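Local coordinates for protein ComZ (Thermus thermophilus, PDB 6QVI) that probably serves as a pilus tip-associated DNA receptor in natural competence, carrying a beta-solenoid domain on a pseudopilin-like domain, at residues Asp388-Gln392 with Phe428-Leu433; Tyr186-Tyr191 with Glu493-Ile497; Leu270-Pro274 with Arg512-Pro516; Val160-Pro166 with Ser211-Tyr216. One frame throughout, in Å; residues are numbered along the deposited sequence.

Running from the N terminus, the chain first closes contact 4, where V160-P166 meets S211-Y216 as neighbouring parallel strands. Before that short loop is shut, Y186-Y191 opens contact 2, which closes only at E493-I497, so contacts 4 and 2 cross. L270-P274 then opens contact 3, completed by R512-P516 after contact 2 has closed, so these two cross as well. Contact 1, D388-Q392 with F428-L433, is a local closure lying within the spans of both contacts 2 and 3. F428 packs on I497, joining contacts 1 and 2, and P273 and L270 touch Y161, Q215 and R213, joining contacts 3 and 4. Contact 3 lies where the solenoid meets the pilin-like sheet.

Contact 1 (Asp388-Gln392 with Phe428-Leu433); sequences DYRAQ and FPNHAL
F428 opens the second segment by setting its CE1 3.6 Å from Y389 OH, the hydroxyl approaching the phenyl ring obliquely. A cis peptide before P429 then helps turn the chain back, and H431 reaches the strand of Y389. With CG of H431 opposite the backbone N (chi1 176°), its imidazole extends to the backbone of R390 and A391. There A391 N donates to H431 NE2 at 3.1 Å, close to the ring plane, while the edge of the Y389 ring meets the imidazole face in a T-shaped pair with centroids 5.0 Å apart and planes at 74°. A432 passes the Y389 hydroxyl with its CA 3.4 Å from Y389 OH. L433 closes the run: its CB sits squarely over the Y389 face, 3.6 Å from the centroid, as a CH-pi contact, and its CD1 reaches A391 CB. Strands 387-392 and 432-437 are not paired with each other; side chains, and one bond from the A391 backbone to H431, join them. Because H431 ND1 also bonds G426 O while NE2 accepts, the imidazole is probably neutral with its proton on ND1; Y389 OH is satisfied by M449 O.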
loop_
_atom_site.group_PDB
_atom_site.type_symbol
_atom_site.label_atom_id
_atom_site.label_comp_id
_atom_site.label_asym_id
_atom_site.label_seq_id
_atom_site.Cartn_x
_atom_site.Cartn_y
_atom_site.Cartn_z
ATOM N N ASP A 388 -8.120 -16.813 -17.087
ATOM C CA ASP A 388 -6.968 -15.983 -17.258
ATOM C C ASP A 388 -7.484 -14.601 -17.477
ATOM O O ASP A 388 -8.510 -14.431 -18.109
ATOM C CB ASP A 388 -6.240 -16.388 -18.519
ATOM C CG ASP A 388 -5.003 -17.158 -18.246
ATOM O OD1 ASP A 388 -4.975 -17.906 -17.256
ATOM O OD2 ASP A 388 -4.065 -17.026 -19.040
ATOM N N TYR A 389 -6.787 -13.594 -16.992
ATOM C CA TYR A 389 -7.301 -12.274 -17.220
ATOM C C TYR A 389 -6.338 -11.425 -17.949
ATOM O O TYR A 389 -5.188 -11.740 -18.024
ATOM C CB TYR A 389 -7.775 -11.623 -15.938
ATOM C CG TYR A 389 -6.717 -11.184 -14.975
ATOM C CD1 TYR A 389 -5.843 -10.184 -15.289
ATOM C CD2 TYR A 389 -6.633 -11.751 -13.729
ATOM C CE1 TYR A 389 -4.893 -9.776 -14.389
ATOM C CE2 TYR A 389 -5.688 -11.352 -12.828
ATOM C CZ TYR A 389 -4.827 -10.364 -13.167
ATOM O OH TYR A 389 -3.897 -9.971 -12.261
ATOM N N ARG A 390 -6.859 -10.372 -18.541
ATOM C CA ARG A 390 -6.080 -9.407 -19.263
ATOM C C ARG A 390 -6.772 -8.120 -18.946
ATOM O O ARG A 390 -7.972 -8.040 -19.069
ATOM C CB ARG A 390 -6.173 -9.647 -20.754
ATOM C CG ARG A 390 -5.584 -10.953 -21.235
ATOM C CD ARG A 390 -6.060 -11.269 -22.642
ATOM N NE ARG A 390 -5.134 -10.825 -23.670
ATOM C CZ ARG A 390 -4.738 -11.589 -24.673
ATOM N NH1 ARG A 390 -5.198 -12.818 -24.772
ATOM N NH2 ARG A 390 -3.890 -11.126 -25.573
ATOM N N ALA A 391 -6.037 -7.098 -18.547
ATOM C CA ALA A 391 -6.682 -5.856 -18.201
ATOM C C ALA A 391 -5.886 -4.652 -18.574
ATOM O O ALA A 391 -4.691 -4.644 -18.431
ATOM C CB ALA A 391 -6.930 -5.829 -16.721
ATOM N N GLN A 392 -6.559 -3.612 -19.026
ATOM C CA GLN A 392 -5.861 -2.406 -19.368
ATOM C C GLN A 392 -6.763 -1.232 -19.291
ATOM O O GLN A 392 -7.952 -1.370 -19.279
ATOM C CB GLN A 392 -5.276 -2.499 -20.757
ATOM C CG GLN A 392 -6.200 -3.037 -21.818
ATOM C CD GLN A 392 -5.693 -2.717 -23.201
ATOM O OE1 GLN A 392 -5.239 -1.610 -23.463
ATOM N NE2 GLN A 392 -5.764 -3.683 -24.089
ATOM N N PHE A 428 2.507 -10.316 -13.654
ATOM C CA PHE A 428 2.347 -9.686 -12.355
ATOM C C PHE A 428 3.699 -9.219 -11.821
ATOM O O PHE A 428 4.692 -9.949 -11.912
ATOM C CB PHE A 428 1.746 -10.682 -11.373
ATOM C CG PHE A 428 0.778 -10.078 -10.409
ATOM C CD1 PHE A 428 -0.407 -9.525 -10.857
ATOM C CD2 PHE A 428 1.066 -10.035 -9.053
ATOM C CE1 PHE A 428 -1.311 -8.962 -9.971
ATOM C CE2 PHE A 428 0.172 -9.465 -8.161
ATOM C CZ PHE A 428 -1.027 -8.928 -8.627
ATOM N N PRO A 429 3.763 -8.032 -11.209
ATOM C CA PRO A 429 2.594 -7.185 -11.003
ATOM C C PRO A 429 2.517 -6.045 -12.007
ATOM O O PRO A 429 1.985 -4.988 -11.670
ATOM C CB PRO A 429 2.811 -6.638 -9.596
ATOM C CG PRO A 429 4.331 -6.588 -9.452
ATOM C CD PRO A 429 4.945 -7.464 -10.544
ATOM N N ASN A 430 3.059 -6.275 -13.177
ATOM C CA ASN A 430 2.915 -5.284 -14.176
ATOM C C ASN A 430 1.621 -5.610 -14.900
ATOM O O ASN A 430 1.419 -5.055 -15.945
ATOM C CB ASN A 430 4.056 -5.364 -15.158
ATOM C CG ASN A 430 5.343 -4.834 -14.590
ATOM O OD1 ASN A 430 5.418 -4.511 -13.419
ATOM N ND2 ASN A 430 6.364 -4.740 -15.420
ATOM N N HIS A 431 0.708 -6.358 -14.324
ATOM C CA HIS A 431 -0.524 -6.660 -14.990
ATOM C C HIS A 431 -1.413 -7.144 -13.908
ATOM O O HIS A 431 -1.305 -8.267 -13.491
ATOM C CB HIS A 431 -0.282 -7.779 -15.951
ATOM C CG HIS A 431 -1.507 -8.240 -16.642
ATOM N ND1 HIS A 431 -1.603 -9.484 -17.210
ATOM C CD2 HIS A 431 -2.690 -7.630 -16.857
ATOM C CE1 HIS A 431 -2.795 -9.619 -17.752
ATOM N NE2 HIS A 431 -3.474 -8.512 -17.547
ATOM N N ALA A 432 -2.309 -6.299 -13.448
ATOM C CA ALA A 432 -3.152 -6.680 -12.348
ATOM C C ALA A 432 -4.599 -6.328 -12.499
ATOM O O ALA A 432 -4.950 -5.315 -13.047
ATOM C CB ALA A 432 -2.623 -6.023 -11.103
ATOM N N LEU A 433 -5.443 -7.184 -11.969
ATOM C CA LEU A 433 -6.878 -6.940 -11.981
ATOM C C LEU A 433 -7.321 -6.846 -10.535
ATOM O O LEU A 433 -7.046 -7.748 -9.736
ATOM C CB LEU A 433 -7.635 -8.054 -12.702
ATOM C CG LEU A 433 -9.149 -7.888 -12.694
ATOM C CD1 LEU A 433 -9.491 -6.565 -13.332
ATOM C CD2 LEU A 433 -9.821 -9.057 -13.420
#

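Contact 2 (Tyr186-Tyr191 with Glu493-Ile497); sequences YDLTTY and EVVYI
Y186 holds CG between its backbone N and carbonyl carbon (chi1 69°), which lays its ring across V495, whereas Y191 turns CG away from its own carbonyl carbon (chi1 -46°) and so sends its hydroxyl toward E493. E493 answers with an extended chain, and the two groups arrive from opposite directions. Y191 OH donates to E493 OE2, which lies near the plane of the tyrosine ring; at 2.5 Å the bond is very short, its exact length uncertain at this resolution. Carboxylate and ring are turned 75° against each other. V495 divides its two methyls between the tyrosines. CG1 rests over the face of Y186 as a CH-pi contact, 4.0 Å from the ring centroid and 3.6 Å from Y186 CD1, while V495 CG2 comes 3.6 Å from Y191 OH, oblique to that ring. Further along, Y496 O lies 3.4 Å from Y186 CE1, and I497 CG1 crosses the far end of the same ring at about a right angle, 4.0 Å from Y186 OH. That hydroxyl is bonded to Y202 O. In the fold, strands 180-187 and 491-496 both pair in parallel with strand 153-157, so these side chains bridge over it, and Y186, Y191 and E493 all touch R157. F467 adds an edge-to-face partner for Y191. The phenol bond gives the E493 carboxylate a donor in a largely buried contact and ties it to the 3-10 turn 188-190 after strand 180-187.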
loop_
_atom_site.group_PDB
_atom_site.type_symbol
_atom_site.label_atom_id
_atom_site.label_comp_id
_atom_site.label_asym_id
_atom_site.label_seq_id
_atom_site.Cartn_x
_atom_site.Cartn_y
_atom_site.Cartn_z
ATOM N N TYR A 186 8.945 -14.773 0.797
ATOM C CA TYR A 186 8.198 -15.780 0.063
ATOM C C TYR A 186 9.088 -16.202 -1.095
ATOM O O TYR A 186 10.008 -15.483 -1.485
ATOM C CB TYR A 186 6.816 -15.292 -0.428
ATOM C CG TYR A 186 6.858 -14.253 -1.532
ATOM C CD1 TYR A 186 6.466 -12.948 -1.300
ATOM C CD2 TYR A 186 7.287 -14.582 -2.816
ATOM C CE1 TYR A 186 6.515 -11.991 -2.313
ATOM C CE2 TYR A 186 7.354 -13.642 -3.816
ATOM C CZ TYR A 186 6.961 -12.350 -3.571
ATOM O OH TYR A 186 7.023 -11.433 -4.600
ATOM N N ASP A 187 8.820 -17.376 -1.640
ATOM C CA ASP A 187 9.379 -17.722 -2.939
ATOM C C ASP A 187 8.357 -18.550 -3.704
ATOM O O ASP A 187 7.875 -19.557 -3.182
ATOM C CB ASP A 187 10.731 -18.429 -2.750
ATOM C CG ASP A 187 11.228 -19.094 -4.004
ATOM O OD1 ASP A 187 12.111 -18.509 -4.679
ATOM O OD2 ASP A 187 10.708 -20.188 -4.315
ATOM N N LEU A 188 8.057 -18.144 -4.947
ATOM C CA LEU A 188 6.900 -18.665 -5.669
ATOM C C LEU A 188 7.175 -19.981 -6.364
ATOM O O LEU A 188 6.263 -20.528 -7.000
ATOM C CB LEU A 188 6.410 -17.696 -6.746
ATOM N N THR A 189 8.377 -20.522 -6.230
ATOM C CA THR A 189 8.641 -21.880 -6.672
ATOM C C THR A 189 7.909 -22.928 -5.847
ATOM O O THR A 189 7.697 -24.037 -6.337
ATOM C CB THR A 189 10.143 -22.097 -6.605
ATOM O OG1 THR A 189 10.541 -22.161 -5.231
ATOM C CG2 THR A 189 10.851 -20.909 -7.264
ATOM N N THR A 190 7.500 -22.599 -4.620
ATOM C CA THR A 190 6.793 -23.536 -3.750
ATOM C C THR A 190 5.337 -23.758 -4.135
ATOM O O THR A 190 4.673 -24.573 -3.487
ATOM C CB THR A 190 6.868 -23.103 -2.283
ATOM O OG1 THR A 190 6.436 -24.194 -1.463
ATOM C CG2 THR A 190 5.972 -21.939 -2.023
ATOM N N TYR A 191 4.818 -23.068 -5.149
ATOM C CA TYR A 191 3.415 -23.174 -5.514
ATOM C C TYR A 191 3.277 -23.776 -6.904
ATOM O O TYR A 191 4.185 -23.670 -7.736
ATOM C CB TYR A 191 2.718 -21.812 -5.447
ATOM C CG TYR A 191 3.040 -21.049 -4.186
ATOM C CD1 TYR A 191 2.405 -21.357 -2.985
ATOM C CD2 TYR A 191 3.966 -20.002 -4.189
ATOM C CE1 TYR A 191 2.695 -20.660 -1.818
ATOM C CE2 TYR A 191 4.252 -19.287 -3.020
ATOM C CZ TYR A 191 3.613 -19.635 -1.844
ATOM O OH TYR A 191 3.885 -18.980 -0.676
ATOM N N GLU A 493 -3.511 -19.181 3.083
ATOM C CA GLU A 493 -2.304 -18.365 3.006
ATOM C C GLU A 493 -2.489 -17.149 2.105
ATOM O O GLU A 493 -3.153 -17.215 1.070
ATOM C CB GLU A 493 -1.095 -19.235 2.578
ATOM C CG GLU A 493 0.067 -18.453 1.942
ATOM C CD GLU A 493 1.322 -19.288 1.701
ATOM O OE1 GLU A 493 1.376 -20.472 2.100
ATOM O OE2 GLU A 493 2.295 -18.721 1.173
ATOM N N VAL A 494 -1.881 -16.034 2.495
ATOM C CA VAL A 494 -1.915 -14.816 1.707
ATOM C C VAL A 494 -0.481 -14.389 1.464
ATOM O O VAL A 494 0.318 -14.308 2.403
ATOM C CB VAL A 494 -2.703 -13.668 2.377
ATOM C CG1 VAL A 494 -2.797 -12.465 1.415
ATOM C CG2 VAL A 494 -4.100 -14.112 2.849
ATOM N N VAL A 495 -0.161 -14.075 0.218
ATOM C CA VAL A 495 1.197 -13.730 -0.139
ATOM C C VAL A 495 1.190 -12.303 -0.641
ATOM O O VAL A 495 0.612 -12.004 -1.694
ATOM C CB VAL A 495 1.758 -14.693 -1.182
ATOM C CG1 VAL A 495 3.160 -14.279 -1.608
ATOM C CG2 VAL A 495 1.762 -16.101 -0.584
ATOM N N TYR A 496 1.799 -11.411 0.128
ATOM C CA TYR A 496 1.777 -10.019 -0.261
ATOM C C TYR A 496 2.748 -9.808 -1.406
ATOM O O TYR A 496 3.944 -10.086 -1.279
ATOM C CB TYR A 496 2.096 -9.122 0.922
ATOM C CG TYR A 496 2.302 -7.690 0.496
ATOM C CD1 TYR A 496 3.278 -6.916 1.076
ATOM C CD2 TYR A 496 1.451 -7.084 -0.423
ATOM C CE1 TYR A 496 3.450 -5.614 0.711
ATOM C CE2 TYR A 496 1.628 -5.761 -0.806
ATOM C CZ TYR A 496 2.627 -5.035 -0.230
ATOM O OH TYR A 496 2.815 -3.721 -0.600
ATOM N N ILE A 497 2.243 -9.286 -2.514
ATOM C CA ILE A 497 3.067 -8.933 -3.654
ATOM C C ILE A 497 2.854 -7.451 -3.929
ATOM O O ILE A 497 1.777 -7.039 -4.375
ATOM C CB ILE A 497 2.722 -9.767 -4.888
ATOM C CG1 ILE A 497 2.980 -11.236 -4.624
ATOM C CG2 ILE A 497 3.524 -9.312 -6.090
ATOM C CD1 ILE A 497 2.790 -12.108 -5.863
#

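Contact 3 (Leu270-Pro274 with Arg512-Pro516); sequences LSDPP and RGGKP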
loop_
_atom_site.group_PDB
_atom_site.type_symbol
_atom_site.label_atom_id
_atom_site.label_comp_id
_atom_site.label_asym_id
_atom_site.label_seq_id
_atom_site.Cartn_x
_atom_site.Cartn_y
_atom_site.Cartn_z
ATOM N N LEU A 270 2.046 5.282 14.422
ATOM C CA LEU A 270 1.674 6.127 13.299
ATOM C C LEU A 270 0.836 7.304 13.762
ATOM O O LEU A 270 -0.093 7.155 14.560
ATOM C CB LEU A 270 0.878 5.357 12.248
ATOM C CG LEU A 270 1.491 4.255 11.386
ATOM C CD1 LEU A 270 0.408 3.594 10.441
ATOM C CD2 LEU A 270 2.676 4.753 10.611
ATOM N N SER A 271 1.183 8.469 13.254
ATOM C CA SER A 271 0.351 9.651 13.320
ATOM C C SER A 271 -0.401 9.730 12.000
ATOM O O SER A 271 0.073 9.237 10.971
ATOM C CB SER A 271 1.187 10.905 13.558
ATOM O OG SER A 271 2.458 10.800 12.927
ATOM N N ASP A 272 -1.608 10.282 12.050
ATOM C CA ASP A 272 -2.496 10.341 10.901
ATOM C C ASP A 272 -2.641 8.956 10.260
ATOM O O ASP A 272 -2.323 8.776 9.075
ATOM C CB ASP A 272 -1.988 11.357 9.882
ATOM C CG ASP A 272 -1.655 12.701 10.514
ATOM O OD1 ASP A 272 -1.176 13.606 9.792
ATOM O OD2 ASP A 272 -1.847 12.844 11.744
ATOM N N PRO A 273 -3.064 7.976 11.028
ATOM C CA PRO A 273 -3.202 6.680 10.416
ATOM C C PRO A 273 -4.531 6.651 9.747
ATOM O O PRO A 273 -5.463 7.271 10.202
ATOM C CB PRO A 273 -3.213 5.776 11.608
ATOM C CG PRO A 273 -3.932 6.558 12.621
ATOM C CD PRO A 273 -3.570 7.980 12.399
ATOM N N PRO A 274 -4.619 5.909 8.666
ATOM C CA PRO A 274 -5.774 5.727 7.807
ATOM C C PRO A 274 -6.791 4.838 8.403
ATOM O O PRO A 274 -6.454 3.876 9.024
ATOM C CB PRO A 274 -5.189 5.008 6.625
ATOM C CG PRO A 274 -4.112 4.214 7.206
ATOM C CD PRO A 274 -3.496 5.082 8.240
ATOM N N ARG A 512 -2.112 5.246 3.336
ATOM C CA ARG A 512 -0.881 5.941 3.717
ATOM C C ARG A 512 -0.713 5.913 5.231
ATOM O O ARG A 512 -1.680 6.124 5.981
ATOM C CB ARG A 512 -0.895 7.411 3.265
ATOM C CG ARG A 512 -0.760 7.655 1.765
ATOM C CD ARG A 512 -0.924 9.153 1.396
ATOM N NE ARG A 512 -1.595 9.313 0.099
ATOM C CZ ARG A 512 -1.463 10.359 -0.721
ATOM N NH1 ARG A 512 -0.677 11.384 -0.393
ATOM N NH2 ARG A 512 -2.128 10.378 -1.881
ATOM N N GLY A 513 0.539 5.712 5.667
ATOM C CA GLY A 513 0.848 5.739 7.095
ATOM C C GLY A 513 0.698 7.119 7.720
ATOM O O GLY A 513 0.156 7.256 8.823
ATOM N N GLY A 514 1.133 8.164 7.012
ATOM C CA GLY A 514 0.986 9.510 7.523
ATOM C C GLY A 514 0.873 10.473 6.365
ATOM O O GLY A 514 0.986 10.083 5.202
ATOM N N LYS A 515 0.670 11.766 6.700
ATOM C CA LYS A 515 0.517 12.832 5.708
ATOM C C LYS A 515 1.884 13.315 5.206
ATOM O O LYS A 515 2.841 13.356 5.972
ATOM C CB LYS A 515 -0.280 14.000 6.297
ATOM C CG LYS A 515 -1.689 14.101 5.696
ATOM C CD LYS A 515 -2.573 15.122 6.395
ATOM C CE LYS A 515 -3.622 15.677 5.422
ATOM N NZ LYS A 515 -4.211 16.964 5.878
ATOM N N PRO A 516 2.015 13.626 3.914
ATOM C CA PRO A 516 3.299 14.124 3.389
ATOM C C PRO A 516 3.537 15.601 3.711
ATOM O O PRO A 516 2.716 16.464 3.388
ATOM C CB PRO A 516 3.175 13.878 1.882
ATOM C CG PRO A 516 1.650 13.950 1.603
ATOM C CD PRO A 516 0.992 13.438 2.862
#
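D272 and G514, P273 and G513, and P274 and R512 face each other in order, so two irregular segments run past one another in opposite directions, closest at 4.9 Å between D272 CA and G514 CA, with no hydrogen bond between them. D272 has left-handed backbone angles (phi 51°, psi 57°), which bend its segment around G513. Backbone meets backbone around G513, with a weak CA-H contact from G514 CA to S271 O, and side chains add to it. The L270 branches close over the glycine, CD1 lying 4.0 Å from G513 CA, a position that the missing side chain of G513 leaves accessible. P274 lays one side of its ring on the carbonyl of R512, its CD 3.1 Å from R512 O. Directed away from its own carbonyl carbon (chi1 -50°), the carboxylate of D272 crosses the lysine chain at about a right angle, with OD1 3.6 Å from K515 CB. The ammonium itself runs on, K515 NZ standing 6.0 Å from D272 OD1, so any attraction of charge is at a distance and on the surface. On the solenoid side, L270, P273 and P274 touch Y161 of strand 160-162; on the other, G513 and G514 bond the backbone of D133 and S132, and R512-P516 leads straight into strand 517-529 of the pilin-like sheet, with P516 against Y36 and E40 of helix 12-40.

Contact 4 (Val160-Pro166 with Ser211-Tyr216); sequences VYVVGNP and SLRVQY
V162 N donates to R213 O at 2.8 Å and nearly straight (163°), and V163 O receives Y216 N at the same 2.8 Å, though more bent. Between them Q215 N bonds V162 O, and at the other end V160 N bonds S211 O at 3.1 Å; the rung from R213 N to V160 O is weak. CA-H contacts fill in, V214 CA reaching V162 O and Y161 CA reaching R213 O. Strands 160-162 and 212-214 thus run parallel, 5° apart with axes 4.7 Å from each other, and strand 139-141 on one side and 237-239 on the other continue the parallel stacking. Such in-register pairing of successive coils is the hallmark of a beta-solenoid. V160, V162, L212 and V214 point to one face of the sheet: V160 CG2 lies beside L212 CD1, V162 CB meets V214 CG2 at 4.0 Å, and W149, V173, I174 and I219 pack against this apolar row. On the other face Y161 crosses R213 obliquely, its CD2 4.0 Å from R213 CB, and stacks on F140, while R213 carries its guanidinium to a salt bridge with D269. Beyond the strands the chain bends at V163; at G164, with positive phi, CA approaches Y216 O where a side chain would clash. P166 then lies over the Y216 ring, its CA 3.7 Å from the centroid in a CH-pi contact, and Q215 CG covers the opposite face of that ring, off centre.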
loop_
_atom_site.group_PDB
_atom_site.type_symbol
_atom_site.label_atom_id
_atom_site.label_comp_id
_atom_site.label_asym_id
_atom_site.label_seq_id
_atom_site.Cartn_x
_atom_site.Cartn_y
_atom_site.Cartn_z
ATOM N N VAL A 160 0.437 -7.428 8.488
ATOM C CA VAL A 160 -0.965 -7.473 8.806
ATOM C C VAL A 160 -1.255 -6.263 9.671
ATOM O O VAL A 160 -0.698 -6.120 10.704
ATOM C CB VAL A 160 -1.478 -8.761 9.467
ATOM C CG1 VAL A 160 -0.528 -9.907 9.373
ATOM C CG2 VAL A 160 -1.894 -8.532 10.880
ATOM N N TYR A 161 -2.118 -5.379 9.208
ATOM C CA TYR A 161 -2.497 -4.177 9.912
ATOM C C TYR A 161 -3.913 -4.362 10.351
ATOM O O TYR A 161 -4.719 -4.791 9.597
ATOM C CB TYR A 161 -2.415 -3.006 8.939
ATOM C CG TYR A 161 -2.691 -1.614 9.477
ATOM C CD1 TYR A 161 -3.900 -1.278 9.988
ATOM C CD2 TYR A 161 -1.747 -0.627 9.398
ATOM C CE1 TYR A 161 -4.151 -0.020 10.451
ATOM C CE2 TYR A 161 -1.996 0.635 9.850
ATOM C CZ TYR A 161 -3.202 0.925 10.377
ATOM O OH TYR A 161 -3.468 2.167 10.830
ATOM N N VAL A 162 -4.215 -4.078 11.593
ATOM C CA VAL A 162 -5.557 -4.212 12.060
ATOM C C VAL A 162 -5.920 -2.903 12.691
ATOM O O VAL A 162 -5.130 -2.358 13.399
ATOM C CB VAL A 162 -5.628 -5.285 13.121
ATOM C CG1 VAL A 162 -7.016 -5.377 13.671
ATOM C CG2 VAL A 162 -5.221 -6.603 12.544
ATOM N N VAL A 163 -7.102 -2.371 12.439
ATOM C CA VAL A 163 -7.430 -1.116 13.075
ATOM C C VAL A 163 -8.031 -1.269 14.456
ATOM O O VAL A 163 -7.619 -0.592 15.351
ATOM C CB VAL A 163 -8.137 -0.091 12.164
ATOM C CG1 VAL A 163 -8.145 -0.517 10.739
ATOM C CG2 VAL A 163 -9.500 0.295 12.638
ATOM N N GLY A 164 -8.961 -2.179 14.656
ATOM C CA GLY A 164 -9.532 -2.356 15.968
ATOM C C GLY A 164 -10.757 -1.532 16.242
ATOM O O GLY A 164 -11.252 -0.881 15.368
ATOM N N ASN A 165 -11.238 -1.559 17.470
ATOM C CA ASN A 165 -12.414 -0.805 17.845
ATOM C C ASN A 165 -12.031 0.284 18.803
ATOM O O ASN A 165 -11.850 0.046 19.968
ATOM C CB ASN A 165 -13.424 -1.730 18.491
ATOM C CG ASN A 165 -14.602 -1.002 19.078
ATOM O OD1 ASN A 165 -14.712 0.209 19.000
ATOM N ND2 ASN A 165 -15.497 -1.751 19.669
ATOM N N PRO A 166 -12.015 1.510 18.326
ATOM C CA PRO A 166 -11.596 2.656 19.108
ATOM C C PRO A 166 -12.345 2.807 20.389
ATOM O O PRO A 166 -11.813 3.410 21.296
ATOM C CB PRO A 166 -11.900 3.819 18.196
ATOM C CG PRO A 166 -13.033 3.345 17.390
ATOM C CD PRO A 166 -12.756 1.911 17.134
ATOM N N SER A 211 5.221 -6.125 8.913
ATOM C CA SER A 211 5.118 -5.580 10.263
ATOM C C SER A 211 3.739 -5.939 10.770
ATOM O O SER A 211 2.828 -6.216 9.986
ATOM C CB SER A 211 5.352 -4.061 10.328
ATOM O OG SER A 211 4.717 -3.396 9.255
ATOM N N LEU A 212 3.586 -5.914 12.085
ATOM C CA LEU A 212 2.287 -6.098 12.717
ATOM C C LEU A 212 1.882 -4.805 13.397
ATOM O O LEU A 212 2.476 -4.425 14.401
ATOM C CB LEU A 212 2.343 -7.245 13.725
ATOM C CG LEU A 212 1.091 -7.659 14.495
ATOM C CD1 LEU A 212 -0.084 -7.544 13.628
ATOM C CD2 LEU A 212 1.211 -9.070 15.062
ATOM N N ARG A 213 0.846 -4.157 12.890
ATOM C CA ARG A 213 0.360 -2.926 13.481
ATOM C C ARG A 213 -1.095 -3.107 13.882
ATOM O O ARG A 213 -1.920 -3.573 13.083
ATOM C CB ARG A 213 0.495 -1.734 12.525
ATOM C CG ARG A 213 1.933 -1.358 12.160
ATOM C CD ARG A 213 2.036 0.022 11.494
ATOM N NE ARG A 213 2.840 -0.042 10.278
ATOM C CZ ARG A 213 3.952 0.652 10.069
ATOM N NH1 ARG A 213 4.407 1.468 11.007
ATOM N NH2 ARG A 213 4.611 0.529 8.921
ATOM N N VAL A 214 -1.417 -2.659 15.066
ATOM C CA VAL A 214 -2.750 -2.715 15.535
ATOM C C VAL A 214 -3.005 -1.398 16.168
ATOM O O VAL A 214 -2.508 -1.132 17.209
ATOM C CB VAL A 214 -2.911 -3.769 16.590
ATOM C CG1 VAL A 214 -4.207 -3.562 17.307
ATOM C CG2 VAL A 214 -2.866 -5.126 15.966
ATOM N N GLN A 215 -3.794 -0.571 15.532
ATOM C CA GLN A 215 -4.061 0.724 16.069
ATOM C C GLN A 215 -4.861 0.763 17.331
ATOM O O GLN A 215 -4.574 1.554 18.183
ATOM C CB GLN A 215 -4.724 1.597 15.045
ATOM C CG GLN A 215 -5.364 2.793 15.681
ATOM C CD GLN A 215 -5.945 3.739 14.683
ATOM O OE1 GLN A 215 -6.182 3.383 13.553
ATOM N NE2 GLN A 215 -6.179 4.956 15.100
ATOM N N TYR A 216 -5.891 -0.045 17.463
ATOM C CA TYR A 216 -6.657 -0.023 18.691
ATOM C C TYR A 216 -6.806 -1.404 19.243
ATOM O O TYR A 216 -7.400 -2.230 18.626
ATOM C CB TYR A 216 -8.055 0.518 18.464
ATOM C CG TYR A 216 -8.140 1.977 18.140
ATOM C CD1 TYR A 216 -7.726 2.928 19.024
ATOM C CD2 TYR A 216 -8.662 2.395 16.957
ATOM C CE1 TYR A 216 -7.810 4.256 18.719
ATOM C CE2 TYR A 216 -8.746 3.715 16.649
ATOM C CZ TYR A 216 -8.313 4.637 17.531
ATOM O OH TYR A 216 -8.402 5.952 17.209
#